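Local coordinates for type IV secretion system protein VirB11 (Brucella suis, PDB 2GZA), which hydrolyses ATP as the hexameric ATPase of the VirB type IV secretion system, which could be required to establish the replication niche in the host, at residues A20-H25 / G74-R79; T190-L195 / I281-A286. One frame throughout, in Å; residues are numbered along the deposited sequence.

Contact 1. Residues A20-H25 / G74-R79; sequences ASVNFH and GTATAR
Ala-76 sets its methyl group against helix 13-26 between Val-22 and His-25, and Val-22 carries the contact on to Thr-77. The two helices run nearly antiparallel, their N-to-C directions 155° apart, with 8.7 Å between the axes of the short segments. The small residue suits the place: with only a methyl group between the backbones, the CA atoms of Val-22 and Ala-76 come within 5.2 Å of each other. On the other flank of this methyl, the CB of Ala-76 meets CD2 of His-25 at 3.7 Å, approaching the imidazole obliquely.

The tight part belongs also to Val-22, whose branched end divides its work. CG2 rests 3.5 Å from the backbone O of Ala-76, a van der Waals contact with the helix backbone itself, while CG1, anti to the backbone N (chi1 -171°), reaches CG2 of Thr-77 at 3.7 Å. These two side chains cross at about a right angle. The rotamer that turns the methyl of Thr-77 to Val-22 also turns its hydroxyl back to its own helix, where OG1 donates to O of Gly-74 at 2.6 Å. That carbonyl also accepts the helical bond from N of Ala-78. Leu-96 touches both Val-22 and Thr-77 and extends this apolar side.

Towards Ser-21 and Arg-79 the packing thins out. Ser-21 is partly exposed, and its CB stays 4.7 Å from the CB of Ala-76; Arg-79 is exposed, its NH1 5.4 Å from NE2 of His-25, too far for a bond. No hydrogen bond or salt bridge joins the segments. The chemistry therefore implies a helix pair held by van der Waals packing of small and branched residues on the buried side, with polar groups left at its more exposed margin.

Contact 2. Residues T190-L195 / I281-A286; sequences TLMKAL and ITSCHA
Met-192 reaches from helix 188-196 down onto strand 281-285 and lies along it for three residues. Its CB points toward the strand, and CG, anti to the backbone N (chi1 -178°), meets CG2 of Ile-281 at 3.7 Å; the two side chains slide past each other in opposite directions. Next, SD settles over the backbone of Thr-282, 3.7 Å from its C. The chain then bends at chi3 (42°), which brings CE to 3.8 Å from CB of Ser-283. An unbranched, flexible methionine suits this course past side chain and backbone.

Leu-195, one helical turn on, adds a lighter contact, its CB 4.2 Å from CD1 of Ile-281. The beta-branched isoleucine suits its place by offering separate arms to successive turns of the helix. Thr-282 points its CB away from the helix, and its OG1 bonds to O of Leu-258.

Ser-283 stands at the end near the predicted ATP site, its side chain about 4 Å from that of Lys-188 and about 5 Å from a bound sulfate. Small and polar, it holds O of Ala-259 with its hydroxyl while its CB packs on CE. The chemistry implies that van der Waals contact, apolar at Ile-281 and against backbone and serine further on, seats the helix beside what is probably the phosphate pocket, consistent with the sulfate bound there.

In the fold
Along the chain the contacts come in series: contact 1 closes before contact 2 opens. Their centres are 40 Å apart, on opposite sides of the chain's centre, and their nearest atoms about 28 Å apart; they share no helix, strand or sheet. Contact 1 pairs helices 13-26 and 67-81 beside the antiparallel sheet of the N-terminal part, away from the predicted nucleotide site. Contact 2 joins helix 188-196 to strand 281-285, which pairs in parallel with strand 178-182, the strand that leads into the P-loop. In the hexamer a neighbouring subunit packs on helix 188-196, whereas no other chain touches contact 1, so only contact 2 lies near both predicted nucleotide pocket and subunit interface.

Contact 1. Residues A20-H25 / G74-R79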
loop_
_atom_site.group_PDB
_atom_site.type_symbol
_atom_site.label_atom_id
_atom_site.label_comp_id
_atom_site.label_asym_id
_atom_site.label_seq_id
_atom_site.Cartn_x
_atom_site.Cartn_y
_atom_site.Cartn_z
ATOM N N ALA C 20 37.723 17.247 -34.044
ATOM C CA ALA C 20 37.945 17.712 -35.396
ATOM C C ALA C 20 37.133 16.909 -36.401
ATOM O O ALA C 20 36.774 17.430 -37.453
ATOM C CB ALA C 20 39.425 17.652 -35.743
ATOM N N SER C 21 36.861 15.646 -36.079
ATOM C CA SER C 21 36.109 14.765 -36.972
ATOM C C SER C 21 34.650 15.165 -37.035
ATOM O O SER C 21 34.075 15.241 -38.118
ATOM C CB SER C 21 36.249 13.299 -36.563
ATOM O OG SER C 21 37.602 12.887 -36.678
ATOM N N VAL C 22 34.072 15.438 -35.871
ATOM C CA VAL C 22 32.706 15.919 -35.764
ATOM C C VAL C 22 32.539 17.208 -36.555
ATOM O O VAL C 22 31.600 17.332 -37.337
ATOM C CB VAL C 22 32.312 16.155 -34.300
ATOM C CG1 VAL C 22 30.834 16.441 -34.205
ATOM C CG2 VAL C 22 32.662 14.941 -33.455
ATOM N N ASN C 23 33.459 18.153 -36.354
ATOM C CA ASN C 23 33.463 19.431 -37.070
ATOM C C ASN C 23 33.553 19.254 -38.574
ATOM O O ASN C 23 32.942 20.003 -39.336
ATOM C CB ASN C 23 34.622 20.314 -36.604
ATOM C CG ASN C 23 34.329 21.016 -35.303
ATOM O OD1 ASN C 23 33.252 20.848 -34.721
ATOM N ND2 ASN C 23 35.287 21.812 -34.830
ATOM N N PHE C 24 34.332 18.263 -38.989
ATOM C CA PHE C 24 34.493 17.927 -40.395
ATOM C C PHE C 24 33.147 17.584 -41.018
ATOM O O PHE C 24 32.800 18.110 -42.075
ATOM C CB PHE C 24 35.464 16.750 -40.550
ATOM C CG PHE C 24 35.774 16.392 -41.978
ATOM C CD1 PHE C 24 36.803 17.033 -42.662
ATOM C CD2 PHE C 24 35.047 15.398 -42.637
ATOM C CE1 PHE C 24 37.093 16.704 -43.981
ATOM C CE2 PHE C 24 35.333 15.062 -43.956
ATOM C CZ PHE C 24 36.359 15.721 -44.628
ATOM N N HIS C 25 32.394 16.708 -40.355
ATOM C CA HIS C 25 31.081 16.296 -40.832
ATOM C C HIS C 25 29.990 17.345 -40.583
ATOM O O HIS C 25 28.883 17.226 -41.119
ATOM C CB HIS C 25 30.688 14.922 -40.258
ATOM C CG HIS C 25 31.680 13.842 -40.550
ATOM N ND1 HIS C 25 31.924 13.377 -41.820
ATOM C CD2 HIS C 25 32.495 13.137 -39.731
ATOM C CE1 HIS C 25 32.848 12.439 -41.775
ATOM N NE2 HIS C 25 33.212 12.276 -40.518
ATOM N N GLY C 74 26.583 11.056 -37.585
ATOM C CA GLY C 74 26.113 10.310 -36.422
ATOM C C GLY C 74 27.228 9.598 -35.691
ATOM O O GLY C 74 27.425 9.795 -34.491
ATOM N N THR C 75 27.970 8.778 -36.424
ATOM C CA THR C 75 29.042 7.977 -35.843
ATOM C C THR C 75 30.103 8.845 -35.176
ATOM O O THR C 75 30.539 8.555 -34.062
ATOM C CB THR C 75 29.700 7.044 -36.884
ATOM O OG1 THR C 75 30.342 7.826 -37.898
ATOM C CG2 THR C 75 28.659 6.119 -37.519
ATOM N N ALA C 76 30.497 9.920 -35.853
ATOM C CA ALA C 76 31.487 10.853 -35.325
ATOM C C ALA C 76 31.039 11.464 -34.006
ATOM O O ALA C 76 31.843 11.576 -33.074
ATOM C CB ALA C 76 31.808 11.933 -36.347
ATOM N N THR C 77 29.762 11.834 -33.926
ATOM C CA THR C 77 29.209 12.423 -32.713
ATOM C C THR C 77 29.128 11.382 -31.602
ATOM O O THR C 77 29.393 11.693 -30.438
ATOM C CB THR C 77 27.829 13.071 -32.952
ATOM O OG1 THR C 77 26.879 12.070 -33.331
ATOM C CG2 THR C 77 27.908 14.124 -34.040
ATOM N N ALA C 78 28.783 10.147 -31.976
ATOM C CA ALA C 78 28.751 9.014 -31.049
ATOM C C ALA C 78 30.111 8.818 -30.395
ATOM O O ALA C 78 30.220 8.784 -29.169
ATOM C CB ALA C 78 28.318 7.740 -31.776
ATOM N N ARG C 79 31.142 8.710 -31.231
ATOM C CA ARG C 79 32.537 8.560 -30.796
ATOM C C ARG C 79 33.007 9.675 -29.873
ATOM O O ARG C 79 33.855 9.452 -29.015
ATOM C CB ARG C 79 33.479 8.587 -31.996
ATOM C CG ARG C 79 33.378 7.432 -32.963
ATOM C CD ARG C 79 34.278 7.730 -34.145
ATOM N NE ARG C 79 33.880 7.034 -35.364
ATOM C CZ ARG C 79 34.091 7.498 -36.593
ATOM N NH1 ARG C 79 34.683 8.674 -36.780
ATOM N NH2 ARG C 79 33.695 6.793 -37.640
#

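Contact 2. Residues T190-L195 / I281-A286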
loop_
_atom_site.group_PDB
_atom_site.type_symbol
_atom_site.label_atom_id
_atom_site.label_comp_id
_atom_site.label_asym_id
_atom_site.label_seq_id
_atom_site.Cartn_x
_atom_site.Cartn_y
_atom_site.Cartn_z
ATOM N N THR C 190 -8.135 7.644 -40.203
ATOM C CA THR C 190 -8.567 8.510 -41.289
ATOM C C THR C 190 -8.999 9.878 -40.768
ATOM O O THR C 190 -8.605 10.900 -41.324
ATOM C CB THR C 190 -9.691 7.862 -42.132
ATOM O OG1 THR C 190 -9.337 6.512 -42.445
ATOM C CG2 THR C 190 -9.907 8.630 -43.424
ATOM N N LEU C 191 -9.788 9.896 -39.698
ATOM C CA LEU C 191 -10.187 11.158 -39.077
ATOM C C LEU C 191 -8.964 11.913 -38.541
ATOM O O LEU C 191 -8.843 13.130 -38.702
ATOM C CB LEU C 191 -11.210 10.926 -37.966
ATOM C CG LEU C 191 -11.694 12.161 -37.201
ATOM C CD1 LEU C 191 -12.315 13.198 -38.140
ATOM C CD2 LEU C 191 -12.677 11.758 -36.115
ATOM N N MET C 192 -8.056 11.179 -37.914
ATOM C CA MET C 192 -6.821 11.757 -37.395
ATOM C C MET C 192 -6.061 12.451 -38.528
ATOM O O MET C 192 -5.575 13.574 -38.358
ATOM C CB MET C 192 -5.984 10.678 -36.689
ATOM C CG MET C 192 -4.686 11.146 -36.061
ATOM S SD MET C 192 -4.039 10.052 -34.750
ATOM C CE MET C 192 -4.323 8.423 -35.454
ATOM N N LYS C 193 -5.996 11.796 -39.684
ATOM C CA LYS C 193 -5.360 12.380 -40.872
ATOM C C LYS C 193 -6.116 13.600 -41.402
ATOM O O LYS C 193 -5.496 14.560 -41.860
ATOM C CB LYS C 193 -5.194 11.340 -41.982
ATOM C CG LYS C 193 -4.112 10.314 -41.705
ATOM C CD LYS C 193 -3.473 9.795 -42.987
ATOM C CE LYS C 193 -4.283 8.676 -43.615
ATOM N NZ LYS C 193 -3.490 7.928 -44.630
ATOM N N ALA C 194 -7.444 13.557 -41.337
ATOM C CA ALA C 194 -8.258 14.704 -41.719
ATOM C C ALA C 194 -7.957 15.888 -40.811
ATOM O O ALA C 194 -7.836 17.013 -41.275
ATOM C CB ALA C 194 -9.738 14.355 -41.672
ATOM N N LEU C 195 -7.829 15.622 -39.517
ATOM C CA LEU C 195 -7.537 16.664 -38.531
ATOM C C LEU C 195 -6.136 17.247 -38.682
ATOM O O LEU C 195 -5.912 18.429 -38.405
ATOM C CB LEU C 195 -7.729 16.139 -37.104
ATOM C CG LEU C 195 -9.150 15.821 -36.634
ATOM C CD1 LEU C 195 -9.115 15.147 -35.277
ATOM C CD2 LEU C 195 -10.027 17.065 -36.593
ATOM N N ILE C 281 -2.393 15.322 -31.510
ATOM C CA ILE C 281 -3.527 14.523 -31.934
ATOM C C ILE C 281 -3.071 13.082 -31.828
ATOM O O ILE C 281 -1.976 12.739 -32.276
ATOM C CB ILE C 281 -3.975 14.867 -33.380
ATOM C CG1 ILE C 281 -4.283 16.358 -33.513
ATOM C CG2 ILE C 281 -5.198 14.039 -33.796
ATOM C CD1 ILE C 281 -4.244 16.868 -34.946
ATOM N N THR C 282 -3.898 12.252 -31.203
ATOM C CA THR C 282 -3.627 10.822 -31.080
ATOM C C THR C 282 -4.929 10.029 -31.174
ATOM O O THR C 282 -6.002 10.610 -31.337
ATOM C CB THR C 282 -2.862 10.502 -29.769
ATOM O OG1 THR C 282 -2.501 9.118 -29.743
ATOM C CG2 THR C 282 -3.695 10.831 -28.537
ATOM N N SER C 283 -4.841 8.709 -31.086
ATOM C CA SER C 283 -6.038 7.881 -31.085
ATOM C C SER C 283 -6.015 6.844 -29.965
ATOM O O SER C 283 -4.974 6.591 -29.352
ATOM C CB SER C 283 -6.216 7.188 -32.426
ATOM O OG SER C 283 -5.306 6.115 -32.545
ATOM N N CYS C 284 -7.171 6.230 -29.723
ATOM C CA CYS C 284 -7.316 5.233 -28.685
ATOM C C CYS C 284 -8.557 4.395 -28.972
ATOM O O CYS C 284 -9.626 4.939 -29.220
ATOM C CB CYS C 284 -7.431 5.939 -27.327
ATOM S SG CYS C 284 -7.603 4.880 -25.877
ATOM N N HIS C 285 -8.412 3.071 -28.962
ATOM C CA HIS C 285 -9.565 2.165 -29.024
ATOM C C HIS C 285 -10.398 2.323 -27.767
ATOM O O HIS C 285 -9.901 2.078 -26.670
ATOM C CB HIS C 285 -9.127 0.702 -29.136
ATOM C CG HIS C 285 -8.259 0.417 -30.315
ATOM N ND1 HIS C 285 -8.767 0.141 -31.564
ATOM C CD2 HIS C 285 -6.913 0.366 -30.432
ATOM C CE1 HIS C 285 -7.770 -0.061 -32.403
ATOM N NE2 HIS C 285 -6.635 0.066 -31.742
ATOM N N ALA C 286 -11.652 2.739 -27.932
ATOM C CA ALA C 286 -12.588 2.882 -26.815
ATOM C C ALA C 286 -14.024 2.869 -27.315
ATOM O O ALA C 286 -14.291 3.247 -28.454
ATOM C CB ALA C 286 -12.300 4.146 -26.022
#